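Long-range contact in CELL WALL surface anchor family protein (Streptococcus pneumoniae, PDB 2X9Y), which probably forms the shaft of a pneumococcal pilus as its backbone subunit, RrgB, built of Cna-B-like and prealbumin-like domains: residues G14-D19 / E40-I45. The protein carries 1 engineered substitution. Sequence-based numbering, arbitrary orientation.
Sequences GKANPD and EIVTKI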
ATOM      1  N   GLY A  14      -2.957   7.402  18.799  1.00 46.57           N
ATOM      2  CA  GLY A  14      -2.590   8.547  19.611  1.00 43.88           C
ATOM      3  C   GLY A  14      -2.791   9.900  18.951  1.00 45.51           C
ATOM      4  O   GLY A  14      -2.660  10.934  19.608  1.00 51.17           O
ATOM      5  N   LYS A  15      -3.116   9.908  17.661  1.00 41.89           N
ATOM      6  CA  LYS A  15      -3.180  11.163  16.917  1.00 40.16           C
ATOM      7  C   LYS A  15      -4.582  11.558  16.456  1.00 40.93           C
ATOM      8  O   LYS A  15      -4.799  12.692  16.030  1.00 40.47           O
ATOM      9  CB  LYS A  15      -2.217  11.127  15.728  1.00 37.92           C
ATOM     10  CG  LYS A  15      -0.758  11.145  16.140  1.00 40.27           C
ATOM     11  CD  LYS A  15       0.105  10.375  15.160  1.00 44.64           C
ATOM     12  CE  LYS A  15       1.468  10.076  15.770  1.00 59.92           C
ATOM     13  NZ  LYS A  15       2.049   8.801  15.258  1.00 51.39           N
ATOM     14  N   ALA A  16      -5.530  10.631  16.542  1.00 39.32           N
ATOM     15  CA  ALA A  16      -6.906  10.932  16.157  1.00 34.09           C
ATOM     16  C   ALA A  16      -7.464  12.062  17.018  1.00 39.61           C
ATOM     17  O   ALA A  16      -7.196  12.127  18.218  1.00 43.66           O
ATOM     18  CB  ALA A  16      -7.775   9.696  16.264  1.00 31.93           C
ATOM     19  N   ASN A  17      -8.237  12.951  16.397  1.00 36.30           N
ATOM     20  CA  ASN A  17      -8.759  14.130  17.078  1.00 36.30           C
ATOM     21  C   ASN A  17      -9.846  14.812  16.248  1.00 37.80           C
ATOM     22  O   ASN A  17      -9.541  15.600  15.352  1.00 36.40           O
ATOM     23  CB  ASN A  17      -7.622  15.114  17.363  1.00 35.95           C
ATOM     24  CG  ASN A  17      -8.044  16.257  18.269  1.00 43.06           C
ATOM     25  OD1 ASN A  17      -9.148  16.797  18.150  1.00 39.78           O
ATOM     26  ND2 ASN A  17      -7.157  16.639  19.179  1.00 45.46           N
ATOM     27  N   PRO A  18     -11.123  14.512  16.547  1.00 35.77           N
ATOM     28  CA  PRO A  18     -12.257  15.003  15.753  1.00 34.58           C
ATOM     29  C   PRO A  18     -12.339  16.525  15.706  1.00 38.00           C
ATOM     30  O   PRO A  18     -12.863  17.084  14.742  1.00 41.98           O
ATOM     31  CB  PRO A  18     -13.475  14.431  16.491  1.00 35.06           C
ATOM     32  CG  PRO A  18     -12.945  13.264  17.261  1.00 31.41           C
ATOM     33  CD  PRO A  18     -11.561  13.657  17.663  1.00 30.87           C
ATOM     34  N   ASP A  19     -11.816  17.185  16.732  1.00 37.76           N
ATOM     35  CA  ASP A  19     -11.917  18.636  16.837  1.00 39.09           C
ATOM     36  C   ASP A  19     -10.815  19.352  16.065  1.00 43.08           C
ATOM     37  O   ASP A  19     -11.068  20.347  15.387  1.00 48.29           O
ATOM     38  CB  ASP A  19     -11.914  19.056  18.307  1.00 38.28           C
ATOM     39  CG  ASP A  19     -13.202  18.684  19.016  1.00 41.80           C
ATOM     40  OD1 ASP A  19     -14.255  19.259  18.662  1.00 47.25           O
ATOM     41  OD2 ASP A  19     -13.170  17.818  19.920  1.00 35.96           O
ATOM     42  N   GLU A  40      -6.395   4.334  14.709  1.00 32.10           N
ATOM     43  CA  GLU A  40      -7.274   4.769  15.771  1.00 29.95           C
ATOM     44  C   GLU A  40      -8.370   5.613  15.149  1.00 30.05           C
ATOM     45  O   GLU A  40      -8.090   6.562  14.411  1.00 28.62           O
ATOM     46  CB  GLU A  40      -6.473   5.595  16.769  1.00 35.01           C
ATOM     47  CG  GLU A  40      -7.251   6.131  17.951  1.00 43.86           C
ATOM     48  CD  GLU A  40      -6.378   6.990  18.853  1.00 50.88           C
ATOM     49  OE1 GLU A  40      -5.928   8.067  18.399  1.00 46.00           O
ATOM     50  OE2 GLU A  40      -6.134   6.586  20.011  1.00 58.35           O
ATOM     51  N   ILE A  41      -9.616   5.248  15.422  1.00 25.09           N
ATOM     52  CA  ILE A  41     -10.753   6.040  14.979  1.00 26.03           C
ATOM     53  C   ILE A  41     -11.489   6.606  16.183  1.00 26.38           C
ATOM     54  O   ILE A  41     -11.925   5.857  17.055  1.00 26.89           O
ATOM     55  CB  ILE A  41     -11.749   5.201  14.167  1.00 23.66           C
ATOM     56  CG1 ILE A  41     -11.045   4.516  12.995  1.00 22.70           C
ATOM     57  CG2 ILE A  41     -12.894   6.080  13.679  1.00 22.98           C
ATOM     58  CD1 ILE A  41     -11.866   3.414  12.367  1.00 26.48           C
ATOM     59  N   VAL A  42     -11.626   7.927  16.232  1.00 24.38           N
ATOM     60  CA  VAL A  42     -12.371   8.572  17.307  1.00 26.84           C
ATOM     61  C   VAL A  42     -13.656   9.214  16.790  1.00 27.56           C
ATOM     62  O   VAL A  42     -13.631  10.027  15.865  1.00 27.31           O
ATOM     63  CB  VAL A  42     -11.527   9.638  18.015  1.00 29.80           C
ATOM     64  CG1 VAL A  42     -12.328  10.281  19.137  1.00 27.98           C
ATOM     65  CG2 VAL A  42     -10.245   9.026  18.550  1.00 29.54           C
ATOM     66  N   THR A  43     -14.779   8.840  17.395  1.00 26.90           N
ATOM     67  CA  THR A  43     -16.079   9.373  17.015  1.00 28.97           C
ATOM     68  C   THR A  43     -16.752  10.024  18.217  1.00 31.23           C
ATOM     69  O   THR A  43     -16.761   9.459  19.309  1.00 31.00           O
ATOM     70  CB  THR A  43     -17.006   8.263  16.485  1.00 30.84           C
ATOM     71  OG1 THR A  43     -16.331   7.515  15.465  1.00 33.34           O
ATOM     72  CG2 THR A  43     -18.290   8.864  15.916  1.00 26.82           C
ATOM     73  N   LYS A  44     -17.302  11.217  18.013  1.00 27.64           N
ATOM     74  CA  LYS A  44     -18.071  11.901  19.048  1.00 32.07           C
ATOM     75  C   LYS A  44     -19.556  11.849  18.696  1.00 31.82           C
ATOM     76  O   LYS A  44     -19.978  12.376  17.669  1.00 27.60           O
ATOM     77  CB  LYS A  44     -17.630  13.359  19.176  1.00 33.45           C
ATOM     78  CG  LYS A  44     -16.184  13.565  19.599  1.00 34.02           C
ATOM     79  CD  LYS A  44     -15.964  13.251  21.069  1.00 35.80           C
ATOM     80  CE  LYS A  44     -14.622  13.802  21.540  1.00 38.21           C
ATOM     81  NZ  LYS A  44     -14.247  13.316  22.897  1.00 37.84           N
ATOM     82  N   ILE A  45     -20.344  11.205  19.547  1.00 34.85           N
ATOM     83  CA  ILE A  45     -21.788  11.139  19.351  1.00 34.61           C
ATOM     84  C   ILE A  45     -22.493  12.134  20.269  1.00 31.80           C
ATOM     85  O   ILE A  45     -22.214  12.179  21.468  1.00 33.09           O
ATOM     86  CB  ILE A  45     -22.320   9.720  19.599  1.00 30.56           C
ATOM     87  CG1 ILE A  45     -21.823   8.785  18.497  1.00 31.88           C
ATOM     88  CG2 ILE A  45     -23.839   9.716  19.668  1.00 30.96           C
ATOM     89  CD1 ILE A  45     -22.076   7.330  18.773  1.00 33.32           C
TER
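On the outer face of the antiparallel sheet of a Cna-B-like pilin domain, the loop that leaves strand 7-12 turns back and runs along its neighbour, strand 36-45, and Glu40, Val42 and Lys44 meet it in turn. The case illustrates how the every-second-residue alternation of a strand can receive an irregular chain: these three residues point toward the loop, while Ile41 and Thr43 face the opposite way, where both touch Ile8. At one end the contact is polar. Glu40 has CG anti to its backbone N (chi1 -180°) and an extended chain beyond, which carries its carboxylate out to the loop backbone. There Glu40 OE1 accepts a hydrogen bond from Ala16 N at 3.2 Å, the nitrogen lying nearly along the C-O axis, and a weaker, more bent one from Gly14 N at 3.1 Å. One oxygen thus ties together two backbone N-H groups of the loop, and the other oxygen, OE2, has a long, weak ion pair with Lys116 on strand 113-123.

Strand 36-45 lies between strands 7-12 and 113-123 in the sheet, and residues 14-19 cover it on this face, running within 33° of its direction. The middle of the contact is apolar. Ala16 CB sits against Val42 CG2 at 3.4 Å while also lying beside the Glu40 carboxylate. The other valine methyl, Val42 CG1, meets Pro18 CG at 3.6 Å; the two side chains cross at about a right angle, with the proline CD close to the same methyl. Pro18 CG also reaches the aliphatic part of Lys44, 4.0 Å from its CG. Beyond that carbon the lysine chain bends at chi2 (-74°), and its NZ is hydrogen-bonded to Thr114 OG1 on the adjacent strand.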